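Local coordinates for protein putative isohexenylglutaconyl-CoA hydratase (Pseudomonas aeruginosa, PDB 4ZU2) that probably hydrates isohexenylglutaconyl-CoA in the breakdown of citronellate and related acyclic terpenes, as a member of the crotonase (enoyl-CoA hydratase/isomerase) family, at residues 37-42 and 92-97; 87-92 and 146-151; 105-110 and 122-127; 126-131 and 183-188. All blocks are in the same frame, centred on the assembly; numbering follows the deposited sequence.

Contact 1 (37-42 and 92-97)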
loop_
_atom_site.group_PDB
_atom_site.type_symbol
_atom_site.label_atom_id
_atom_site.label_comp_id
_atom_site.label_asym_id
_atom_site.label_seq_id
_atom_site.Cartn_x
_atom_site.Cartn_y
_atom_site.Cartn_z
ATOM N N GLY A 37 -14.020 -8.744 25.869
ATOM C CA GLY A 37 -13.552 -8.355 27.189
ATOM C C GLY A 37 -12.339 -9.180 27.609
ATOM O O GLY A 37 -11.360 -8.651 28.089
ATOM N N GLU A 38 -12.404 -10.491 27.408
ATOM C CA GLU A 38 -11.343 -11.343 27.888
ATOM C C GLU A 38 -10.069 -11.122 27.079
ATOM O O GLU A 38 -8.977 -11.209 27.624
ATOM C CB GLU A 38 -11.771 -12.838 27.928
ATOM C CG GLU A 38 -12.869 -13.093 29.001
ATOM C CD GLU A 38 -13.369 -14.547 29.057
ATOM O OE1 GLU A 38 -13.147 -15.290 28.079
ATOM O OE2 GLU A 38 -14.003 -14.934 30.072
ATOM N N LEU A 39 -10.213 -10.861 25.787
ATOM C CA LEU A 39 -9.051 -10.724 24.930
ATOM C C LEU A 39 -8.308 -9.466 25.305
ATOM O O LEU A 39 -7.079 -9.427 25.269
ATOM C CB LEU A 39 -9.454 -10.614 23.490
ATOM C CG LEU A 39 -9.827 -11.916 22.836
ATOM C CD1 LEU A 39 -10.662 -11.609 21.572
ATOM C CD2 LEU A 39 -8.639 -12.758 22.495
ATOM N N ARG A 40 -9.090 -8.455 25.683
ATOM C CA ARG A 40 -8.559 -7.155 26.029
ATOM C C ARG A 40 -7.834 -7.252 27.342
ATOM O O ARG A 40 -6.795 -6.600 27.546
ATOM C CB ARG A 40 -9.684 -6.103 26.106
ATOM C CG ARG A 40 -10.229 -5.738 24.755
ATOM C CD ARG A 40 -11.257 -4.638 24.834
ATOM N NE ARG A 40 -10.627 -3.357 25.136
ATOM C CZ ARG A 40 -11.284 -2.299 25.596
ATOM N NH1 ARG A 40 -12.558 -2.390 25.809
ATOM N NH2 ARG A 40 -10.667 -1.164 25.875
ATOM N N ALA A 41 -8.391 -8.064 28.234
ATOM C CA ALA A 41 -7.809 -8.257 29.568
ATOM C C ALA A 41 -6.492 -8.979 29.493
ATOM O O ALA A 41 -5.561 -8.635 30.209
ATOM C CB ALA A 41 -8.780 -9.046 30.482
ATOM N N VAL A 42 -6.430 -10.011 28.654
ATOM C CA VAL A 42 -5.207 -10.755 28.412
ATOM C C VAL A 42 -4.126 -9.875 27.760
ATOM O O VAL A 42 -2.967 -9.926 28.150
ATOM C CB VAL A 42 -5.473 -12.011 27.532
ATOM C CG1 VAL A 42 -4.173 -12.606 27.026
ATOM C CG2 VAL A 42 -6.248 -13.071 28.304
ATOM N N GLY A 92 -13.517 -1.954 18.565
ATOM C CA GLY A 92 -12.468 -1.171 17.931
ATOM C C GLY A 92 -11.266 -1.023 18.859
ATOM O O GLY A 92 -10.120 -1.014 18.406
ATOM N N SER A 93 -11.525 -0.903 20.154
ATOM C CA SER A 93 -10.436 -0.837 21.119
ATOM C C SER A 93 -9.667 -2.146 21.145
ATOM O O SER A 93 -8.455 -2.119 21.297
ATOM C CB SER A 93 -10.934 -0.501 22.514
ATOM O OG SER A 93 -11.618 0.718 22.518
ATOM N N LEU A 94 -10.336 -3.288 20.979
ATOM C CA LEU A 94 -9.591 -4.562 20.918
ATOM C C LEU A 94 -8.607 -4.550 19.746
ATOM O O LEU A 94 -7.503 -4.986 19.892
ATOM C CB LEU A 94 -10.512 -5.775 20.810
ATOM C CG LEU A 94 -9.898 -7.081 20.287
ATOM C CD1 LEU A 94 -8.717 -7.527 21.092
ATOM C CD2 LEU A 94 -10.944 -8.186 20.332
ATOM N N LEU A 95 -9.031 -4.049 18.582
ATOM C CA LEU A 95 -8.209 -4.099 17.384
ATOM C C LEU A 95 -7.036 -3.154 17.552
ATOM O O LEU A 95 -5.923 -3.436 17.105
ATOM C CB LEU A 95 -9.013 -3.743 16.108
ATOM C CG LEU A 95 -10.205 -4.616 15.677
ATOM C CD1 LEU A 95 -10.965 -4.005 14.449
ATOM C CD2 LEU A 95 -9.803 -6.065 15.399
ATOM N N GLU A 96 -7.280 -2.056 18.251
ATOM C CA GLU A 96 -6.241 -1.063 18.456
ATOM C C GLU A 96 -5.142 -1.634 19.318
ATOM O O GLU A 96 -3.955 -1.438 19.026
ATOM C CB GLU A 96 -6.776 0.195 19.149
ATOM C CG GLU A 96 -7.568 1.088 18.263
ATOM C CD GLU A 96 -7.947 2.415 18.947
ATOM O OE1 GLU A 96 -7.273 3.433 18.622
ATOM O OE2 GLU A 96 -8.922 2.426 19.774
ATOM N N GLU A 97 -5.554 -2.305 20.391
ATOM C CA GLU A 97 -4.638 -2.829 21.395
ATOM C C GLU A 97 -3.967 -4.145 20.972
ATOM O O GLU A 97 -2.903 -4.505 21.493
ATOM C CB GLU A 97 -5.343 -2.972 22.735
ATOM C CG GLU A 97 -5.993 -1.667 23.294
ATOM C CD GLU A 97 -7.257 -1.915 24.192
ATOM O OE1 GLU A 97 -7.577 -3.063 24.516
ATOM O OE2 GLU A 97 -7.925 -0.952 24.590
HETATM O O HOH W 1 -6.005 -4.524 26.094
#

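Contact 2 (87-92 and 146-151)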
loop_
_atom_site.group_PDB
_atom_site.type_symbol
_atom_site.label_atom_id
_atom_site.label_comp_id
_atom_site.label_asym_id
_atom_site.label_seq_id
_atom_site.Cartn_x
_atom_site.Cartn_y
_atom_site.Cartn_z
ATOM N N LEU A 87 -20.487 -0.705 22.381
ATOM C CA LEU A 87 -19.997 -2.069 22.178
ATOM C C LEU A 87 -19.191 -2.250 20.880
ATOM O O LEU A 87 -18.171 -2.944 20.920
ATOM C CB LEU A 87 -21.169 -3.081 22.246
ATOM C CG LEU A 87 -21.938 -3.148 23.583
ATOM C CD1 LEU A 87 -23.300 -3.885 23.494
ATOM C CD2 LEU A 87 -21.105 -3.834 24.628
ATOM N N ASN A 88 -19.639 -1.668 19.752
ATOM C CA ASN A 88 -18.815 -1.596 18.510
ATOM C C ASN A 88 -17.475 -0.849 18.756
ATOM O O ASN A 88 -16.419 -1.338 18.413
ATOM C CB ASN A 88 -19.597 -0.963 17.337
ATOM C CG ASN A 88 -18.868 -1.050 15.999
ATOM O OD1 ASN A 88 -18.498 -0.033 15.403
ATOM N ND2 ASN A 88 -18.682 -2.270 15.501
ATOM N N ARG A 89 -17.512 0.302 19.424
ATOM C CA ARG A 89 -16.262 1.003 19.718
ATOM C C ARG A 89 -15.301 0.185 20.586
ATOM O O ARG A 89 -14.087 0.202 20.356
ATOM C CB ARG A 89 -16.481 2.368 20.377
ATOM C CG ARG A 89 -15.172 3.121 20.548
ATOM C CD ARG A 89 -14.556 3.394 19.210
ATOM N NE ARG A 89 -13.337 4.191 19.244
ATOM C CZ ARG A 89 -12.120 3.682 19.400
ATOM N NH1 ARG A 89 -11.965 2.370 19.550
ATOM N NH2 ARG A 89 -11.062 4.482 19.386
ATOM N N ALA A 90 -15.831 -0.544 21.576
ATOM C CA ALA A 90 -14.983 -1.448 22.355
ATOM C C ALA A 90 -14.372 -2.589 21.505
ATOM O O ALA A 90 -13.295 -3.057 21.804
ATOM C CB ALA A 90 -15.719 -2.015 23.576
ATOM N N PHE A 91 -15.039 -3.020 20.441
ATOM C CA PHE A 91 -14.434 -4.009 19.572
ATOM C C PHE A 91 -13.338 -3.249 18.764
ATOM O O PHE A 91 -12.310 -3.808 18.390
ATOM C CB PHE A 91 -15.460 -4.736 18.687
ATOM C CG PHE A 91 -14.825 -5.482 17.513
ATOM C CD1 PHE A 91 -13.931 -6.519 17.725
ATOM C CD2 PHE A 91 -15.070 -5.095 16.208
ATOM C CE1 PHE A 91 -13.330 -7.169 16.671
ATOM C CE2 PHE A 91 -14.443 -5.748 15.143
ATOM C CZ PHE A 91 -13.592 -6.802 15.391
ATOM N N GLY A 92 -13.517 -1.954 18.565
ATOM C CA GLY A 92 -12.468 -1.171 17.931
ATOM C C GLY A 92 -11.266 -1.023 18.859
ATOM O O GLY A 92 -10.120 -1.014 18.406
ATOM N N PRO A 146 -18.713 -2.712 8.088
ATOM C CA PRO A 146 -17.486 -3.153 8.744
ATOM C C PRO A 146 -16.746 -1.889 9.288
ATOM O O PRO A 146 -15.703 -1.518 8.786
ATOM C CB PRO A 146 -16.721 -3.883 7.610
ATOM C CG PRO A 146 -17.173 -3.174 6.314
ATOM C CD PRO A 146 -18.571 -2.600 6.624
ATOM N N ALA A 147 -17.363 -1.225 10.272
ATOM C CA ALA A 147 -17.048 0.167 10.654
ATOM C C ALA A 147 -15.712 0.325 11.342
ATOM O O ALA A 147 -14.893 1.160 10.937
ATOM C CB ALA A 147 -18.115 0.712 11.537
ATOM N N GLN A 148 -15.490 -0.493 12.374
ATOM C CA GLN A 148 -14.213 -0.509 13.077
ATOM C C GLN A 148 -13.163 -1.211 12.212
ATOM O O GLN A 148 -11.985 -0.943 12.353
ATOM C CB GLN A 148 -14.288 -1.269 14.401
ATOM C CG GLN A 148 -15.297 -0.781 15.392
ATOM C CD GLN A 148 -15.002 0.630 15.841
ATOM O OE1 GLN A 148 -13.972 0.900 16.441
ATOM N NE2 GLN A 148 -15.891 1.537 15.513
ATOM N N ILE A 149 -13.586 -2.163 11.377
ATOM C CA ILE A 149 -12.636 -2.870 10.503
ATOM C C ILE A 149 -11.995 -1.950 9.461
ATOM O O ILE A 149 -10.812 -2.151 9.102
ATOM C CB ILE A 149 -13.337 -4.055 9.820
ATOM C CG1 ILE A 149 -13.676 -5.134 10.865
ATOM C CG2 ILE A 149 -12.551 -4.661 8.753
ATOM C CD1 ILE A 149 -14.785 -5.981 10.454
ATOM N N ALA A 150 -12.765 -0.983 8.956
ATOM C CA ALA A 150 -12.386 -0.231 7.751
ATOM C C ALA A 150 -10.918 0.238 7.740
ATOM O O ALA A 150 -10.159 -0.042 6.821
ATOM C CB ALA A 150 -13.295 0.947 7.536
ATOM N N PRO A 151 -10.512 0.949 8.776
ATOM C CA PRO A 151 -9.142 1.471 8.801
ATOM C C PRO A 151 -8.076 0.384 8.884
ATOM O O PRO A 151 -7.003 0.544 8.351
ATOM C CB PRO A 151 -9.140 2.344 10.060
ATOM C CG PRO A 151 -10.292 1.971 10.822
ATOM C CD PRO A 151 -11.307 1.464 9.889
#

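Contact 3 (105-110 and 122-127)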
loop_
_atom_site.group_PDB
_atom_site.type_symbol
_atom_site.label_atom_id
_atom_site.label_comp_id
_atom_site.label_asym_id
_atom_site.label_seq_id
_atom_site.Cartn_x
_atom_site.Cartn_y
_atom_site.Cartn_z
ATOM N N LEU A 105 2.468 -10.899 17.150
ATOM C CA LEU A 105 1.148 -11.489 17.178
ATOM C C LEU A 105 1.047 -12.312 15.922
ATOM O O LEU A 105 1.101 -11.769 14.814
ATOM C CB LEU A 105 0.068 -10.420 17.188
ATOM C CG LEU A 105 -1.380 -10.933 17.055
ATOM C CD1 LEU A 105 -1.793 -11.919 18.175
ATOM C CD2 LEU A 105 -2.367 -9.788 17.035
ATOM N N VAL A 106 0.951 -13.622 16.093
ATOM C CA VAL A 106 0.819 -14.521 14.952
ATOM C C VAL A 106 -0.621 -15.024 14.888
ATOM O O VAL A 106 -1.132 -15.523 15.879
ATOM C CB VAL A 106 1.790 -15.728 15.053
ATOM C CG1 VAL A 106 1.736 -16.586 13.769
ATOM C CG2 VAL A 106 3.190 -15.236 15.335
ATOM N N ALA A 107 -1.274 -14.879 13.734
ATOM C CA ALA A 107 -2.588 -15.474 13.567
ATOM C C ALA A 107 -2.537 -16.740 12.714
ATOM O O ALA A 107 -2.083 -16.713 11.601
ATOM C CB ALA A 107 -3.607 -14.478 13.006
ATOM N N LEU A 108 -3.054 -17.836 13.262
ATOM C CA LEU A 108 -3.239 -19.071 12.522
ATOM C C LEU A 108 -4.722 -19.207 12.159
ATOM O O LEU A 108 -5.572 -19.536 13.005
ATOM C CB LEU A 108 -2.721 -20.243 13.374
ATOM C CG LEU A 108 -2.284 -21.532 12.660
ATOM C CD1 LEU A 108 -1.326 -21.223 11.540
ATOM C CD2 LEU A 108 -1.620 -22.459 13.623
ATOM N N VAL A 109 -5.058 -18.887 10.912
ATOM C CA VAL A 109 -6.460 -18.764 10.525
ATOM C C VAL A 109 -6.933 -19.984 9.688
ATOM O O VAL A 109 -6.352 -20.333 8.677
ATOM C CB VAL A 109 -6.743 -17.395 9.815
ATOM C CG1 VAL A 109 -6.277 -16.203 10.695
ATOM C CG2 VAL A 109 -6.082 -17.325 8.488
ATOM N N GLU A 110 -7.989 -20.634 10.159
ATOM C CA GLU A 110 -8.545 -21.809 9.512
ATOM C C GLU A 110 -10.020 -21.576 9.391
ATOM O O GLU A 110 -10.584 -20.892 10.218
ATOM C CB GLU A 110 -8.325 -23.033 10.374
ATOM C CG GLU A 110 -6.896 -23.286 10.699
ATOM C CD GLU A 110 -6.755 -24.414 11.674
ATOM O OE1 GLU A 110 -6.725 -25.593 11.213
ATOM O OE2 GLU A 110 -6.719 -24.108 12.899
ATOM N N CYS A 122 -6.333 -8.893 10.398
ATOM C CA CYS A 122 -5.785 -7.708 9.772
ATOM C C CYS A 122 -4.822 -6.977 10.670
ATOM O O CYS A 122 -4.150 -6.075 10.212
ATOM C CB CYS A 122 -6.914 -6.752 9.389
ATOM S SG CYS A 122 -7.842 -7.134 7.921
ATOM N N VAL A 123 -4.773 -7.341 11.949
ATOM C CA VAL A 123 -3.885 -6.660 12.891
ATOM C C VAL A 123 -2.772 -7.557 13.443
ATOM O O VAL A 123 -2.097 -7.214 14.428
ATOM C CB VAL A 123 -4.666 -5.982 14.047
ATOM C CG1 VAL A 123 -5.768 -5.093 13.474
ATOM C CG2 VAL A 123 -5.229 -6.987 15.001
ATOM N N SER A 124 -2.583 -8.702 12.811
ATOM C CA SER A 124 -1.474 -9.575 13.176
ATOM C C SER A 124 -0.150 -9.098 12.505
ATOM O O SER A 124 -0.166 -8.524 11.401
ATOM C CB SER A 124 -1.798 -11.023 12.775
ATOM O OG SER A 124 -1.994 -11.128 11.377
ATOM N N ASP A 125 0.978 -9.341 13.164
ATOM C CA ASP A 125 2.301 -9.195 12.520
ATOM C C ASP A 125 2.572 -10.327 11.505
ATOM O O ASP A 125 3.186 -10.111 10.483
ATOM C CB ASP A 125 3.426 -9.166 13.545
ATOM C CG ASP A 125 3.267 -8.062 14.558
ATOM O OD1 ASP A 125 3.079 -6.905 14.131
ATOM O OD2 ASP A 125 3.329 -8.355 15.767
ATOM N N VAL A 126 2.072 -11.514 11.795
ATOM C CA VAL A 126 2.173 -12.656 10.904
ATOM C C VAL A 126 0.857 -13.477 10.912
ATOM O O VAL A 126 0.370 -13.931 11.956
ATOM C CB VAL A 126 3.409 -13.544 11.282
ATOM C CG1 VAL A 126 3.675 -14.641 10.218
ATOM C CG2 VAL A 126 4.638 -12.687 11.437
ATOM N N ALA A 127 0.260 -13.599 9.741
ATOM C CA ALA A 127 -0.918 -14.453 9.518
ATOM C C ALA A 127 -0.553 -15.646 8.611
ATOM O O ALA A 127 0.042 -15.481 7.517
ATOM C CB ALA A 127 -1.991 -13.677 8.884
#

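Contact 4 (126-131 and 183-188)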
loop_
_atom_site.group_PDB
_atom_site.type_symbol
_atom_site.label_atom_id
_atom_site.label_comp_id
_atom_site.label_asym_id
_atom_site.label_seq_id
_atom_site.Cartn_x
_atom_site.Cartn_y
_atom_site.Cartn_z
ATOM N N VAL A 126 2.072 -11.514 11.795
ATOM C CA VAL A 126 2.173 -12.656 10.904
ATOM C C VAL A 126 0.857 -13.477 10.912
ATOM O O VAL A 126 0.370 -13.931 11.956
ATOM C CB VAL A 126 3.409 -13.544 11.282
ATOM C CG1 VAL A 126 3.675 -14.641 10.218
ATOM C CG2 VAL A 126 4.638 -12.687 11.437
ATOM N N ALA A 127 0.260 -13.599 9.741
ATOM C CA ALA A 127 -0.918 -14.453 9.518
ATOM C C ALA A 127 -0.553 -15.646 8.611
ATOM O O ALA A 127 0.042 -15.481 7.517
ATOM C CB ALA A 127 -1.991 -13.677 8.884
ATOM N N ILE A 128 -0.882 -16.835 9.097
ATOM C CA ILE A 128 -0.696 -18.087 8.372
ATOM C C ILE A 128 -2.095 -18.708 8.179
ATOM O O ILE A 128 -2.750 -19.040 9.151
ATOM C CB ILE A 128 0.193 -19.051 9.194
ATOM C CG1 ILE A 128 1.577 -18.431 9.493
ATOM C CG2 ILE A 128 0.367 -20.379 8.469
ATOM C CD1 ILE A 128 2.193 -18.852 10.803
ATOM N N ALA A 129 -2.552 -18.863 6.939
ATOM C CA ALA A 129 -3.910 -19.371 6.694
ATOM C C ALA A 129 -3.894 -20.756 6.075
ATOM O O ALA A 129 -2.947 -21.133 5.361
ATOM C CB ALA A 129 -4.668 -18.440 5.797
ATOM N N ALA A 130 -4.952 -21.509 6.370
ATOM C CA ALA A 130 -5.267 -22.751 5.668
ATOM C C ALA A 130 -5.828 -22.392 4.290
ATOM O O ALA A 130 -6.656 -21.499 4.185
ATOM C CB ALA A 130 -6.293 -23.495 6.457
ATOM N N ALA A 131 -5.389 -23.069 3.231
ATOM C CA ALA A 131 -5.872 -22.773 1.881
ATOM C C ALA A 131 -7.376 -22.808 1.754
ATOM O O ALA A 131 -7.928 -22.139 0.887
ATOM C CB ALA A 131 -5.274 -23.771 0.863
ATOM N N VAL A 183 -2.700 -12.137 4.203
ATOM C CA VAL A 183 -1.933 -13.021 5.070
ATOM C C VAL A 183 -0.554 -13.221 4.422
ATOM O O VAL A 183 -0.356 -12.907 3.225
ATOM C CB VAL A 183 -2.673 -14.368 5.264
ATOM C CG1 VAL A 183 -4.101 -14.125 5.806
ATOM C CG2 VAL A 183 -2.703 -15.181 3.932
ATOM N N HIS A 184 0.388 -13.722 5.215
ATOM C CA HIS A 184 1.794 -13.840 4.821
ATOM C C HIS A 184 2.181 -15.224 4.291
ATOM O O HIS A 184 3.143 -15.335 3.557
ATOM C CB HIS A 184 2.686 -13.529 6.020
ATOM C CG HIS A 184 2.574 -12.124 6.532
ATOM N ND1 HIS A 184 1.742 -11.781 7.568
ATOM C CD2 HIS A 184 3.219 -10.988 6.164
ATOM C CE1 HIS A 184 1.863 -10.484 7.812
ATOM N NE2 HIS A 184 2.757 -9.985 6.983
ATOM N N PHE A 185 1.456 -16.268 4.701
ATOM C CA PHE A 185 1.658 -17.631 4.223
ATOM C C PHE A 185 0.306 -18.361 4.059
ATOM O O PHE A 185 -0.619 -18.193 4.880
ATOM C CB PHE A 185 2.460 -18.437 5.255
ATOM C CG PHE A 185 3.765 -17.788 5.692
ATOM C CD1 PHE A 185 4.880 -17.785 4.850
ATOM C CD2 PHE A 185 3.888 -17.230 6.956
ATOM C CE1 PHE A 185 6.081 -17.204 5.263
ATOM C CE2 PHE A 185 5.071 -16.661 7.368
ATOM C CZ PHE A 185 6.174 -16.644 6.522
ATOM N N CYS A 186 0.229 -19.214 3.037
ATOM C CA CYS A 186 -0.891 -20.134 2.845
ATOM C C CYS A 186 -0.341 -21.558 2.806
ATOM O O CYS A 186 0.484 -21.863 1.951
ATOM C CB CYS A 186 -1.599 -19.814 1.524
ATOM S SG CYS A 186 -3.119 -20.745 1.196
ATOM N N GLU A 187 -0.754 -22.405 3.751
ATOM C CA GLU A 187 -0.378 -23.830 3.762
ATOM C C GLU A 187 -1.577 -24.739 3.467
ATOM O O GLU A 187 -2.700 -24.432 3.828
ATOM C CB GLU A 187 0.228 -24.232 5.103
ATOM C CG GLU A 187 1.246 -23.256 5.620
ATOM C CD GLU A 187 2.414 -23.075 4.660
ATOM O OE1 GLU A 187 3.115 -24.072 4.373
ATOM O OE2 GLU A 187 2.619 -21.943 4.173
ATOM N N ALA A 188 -1.321 -25.866 2.811
ATOM C CA ALA A 188 -2.388 -26.746 2.333
ATOM C C ALA A 188 -2.865 -27.772 3.362
ATOM O O ALA A 188 -3.923 -28.383 3.183
ATOM C CB ALA A 188 -1.935 -27.461 1.055
#

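Contact 1 (37-42 and 92-97)
R40 and E97 both turn CG to the side of their own backbone N, and from there the two chains differ: E97 runs on extended, whereas R40 bends at chi3 (72°) and so presents its NE side to the carboxylate. The grip is bidentate and side-on. R40 NE gives to E97 OE1 at 3.1 Å in a nearly straight bond (N-H...O 176°), with OE1 lying in the guanidinium plane. R40 NH2 reaches the syn lone pair of E97 OE2 at 3.0 Å, somewhat tilted from that plane, and the guanidinium and carboxylate planes are turned moderately against each other. One face of the guanidinium is overlaid near its rim by S93 CB, which stands 3.4 Å from R40 NH2. The pair bridges two helices, 33-47 and 81-99, whose short segments run in roughly the same direction (29° apart, axes 9.8 Å at closest approach), on the helical layer that packs against the crotonase-fold sheet. A water donates to R40 O and to E97 OE1, 2.7 Å from the latter, tying the carboxylate to the opposing backbone as well. On the buried side of the salt bridge, R40 CG lies 4.0 Å from L94 CB, and the methyls L39 CD1 and L94 CD2 meet at 3.7 Å. L39 continues inward onto I20 and L22 of strand 17-22, and M31 touches both leucines.

Contact 2 (87-92 and 146-151)
Q148 has far more surface buried here than any other residue, and its bent side chain (chi2 -63°) lies against the helix turn N88-G92. The ends of its amide differ: NE2 bonds, OE1 only packs. Q148 NE2 donates to N88 OD1 at 3.0 Å, but the bond is bent (N-H...O 137°) and the donor stands well above the carbonyl plane of N88, off its lone pairs; the two amide planes are about perpendicular and the side chains slide past each other in opposite directions. Q148 OE1 reaches to 3.0 Å from G92 CA, on the side where a side chain would stand, which is possible because G92 has none. Q148 CG sits 3.3 Å from N88 O, against the helix backbone. N88, next in buried surface, places its CG opposite its backbone N (chi1 -172°), which sends the amide toward the 146-151 turn, with A147 CB 4.0 Å from OD1. F91 completes the contact more loosely: the edge of its ring at CE2 faces I149 CG1 at 4.4 Å, and CD2 is 4.3 Å from Q148 CB. Q148 NE2 also gives to L231 O of the second subunit, while R89, whose CD passes near Q148 OE1, turns its guanidinium to D232 of that subunit. Helix 81-99 and the turn leading into helix 149-157 thus meet at a subunit boundary, consistent with the trimers that crotonase-fold enzymes build.

Contact 3 (105-110 and 122-127)
L105 meets 122-127 through both its backbone and its side chain. L105 N gives to D125 OD2 at 3.0 Å, reaching the anti side of the carboxylate from a little out of its plane, and L105 O receives V126 N at 3.2 Å as well as a weak bond from D125 N. The pattern continues as a parallel pairing in which V126 straddles V106: its O accepts from A107 N. A CA-H...O contact of 3.3 Å from A127 CA to A107 O extends it. Around this ladder, L105 CD2 rests 3.7 Å from V123 O, V106 CG1 lies 4.3 Å from V126 CB, and A107 CB touches S124 CB at 3.9 Å. S124 has OG between its backbone N and carbonyl carbon (chi1 61°), where it bonds to A121 O at the end of helix 116-121, which with strand 112-114 connects these two strands, consistent with the crotonase beta-beta-alpha unit. Further out, R163 of the third subunit forms a salt bridge with D125 OD1, and K216 does so with OD2. A buried carboxylate with two cationic partners and an N-H donor would be expected to stay ionised, and it couples the start of the strand pair to the subunit interface.

Contact 4 (126-131 and 183-188)
I128 and F185 stand paired in a parallel bridge, and backbone hydrogen bonds dominate the contact. A127 O accepts two donors, H184 N at 2.9 Å and F185 N at 3.2 Å, the latter in the carbonyl plane. The ladder then alternates across the strands: A129 N to F185 O at 2.9 Å (171° at the hydrogen), E187 N to A129 O, and A131 N to E187 O. CA-H...O contacts from I128, C186 and A130 fill the intervals. One side-chain bond joins them: A127 N gives to H184 ND1 at 3.2 Å, close to the ring plane and nearly straight (168°). Since ND1 is the acceptor and NE2 bonds to T160 O of the third subunit, the proton probably sits on NE2, and the imidazole is held on both nitrogens.

Apolar contacts fall on two faces of the sheet. On that of I128 and F185, the phenyl presents its edge to the aliphatic chains: CD2 is 3.6 Å from I128 CG1 and CE2 3.8 Å from V126 CG1, while H184 CB lies over one ring face. E187 has CG beside its backbone N (chi1 -46°), which brings that carbon near I128 CG2. On the other face, C186 SG reaches 3.5 Å from A131 CA, and V183 CB is 3.7 Å from A127 CB.

Strand 185-187 is the outermost of this sheet within the chain, with 126-130 between it and 104-109; helix 190-205 covers the F185 and E187 face, and helix 174-179 touches V183 and C186 on the other.

Contacts 1 and 2 both use helix 81-99 and share G92; their centres lie 11 Å apart, and E96 forms a salt bridge to R89. Contacts 3 and 4 share V126 and A127 on strand 126-130, with centres 9 Å apart, and join three consecutive parallel strands of the six-stranded sheet. Along the chain helix 81-99 leads into strand 104-109, so contact 3 opens soon after contact 1 closes, 15 Å away between centres; contact 2 brackets contact 3 and alternates with contacts 1 and 4. Contacts 1 and 4 stand on opposite sides of the chain's centre, 23 Å apart. Contacts 1 and 2 reach the second subunit and contacts 3 and 4 the third, so this chain meets both neighbours.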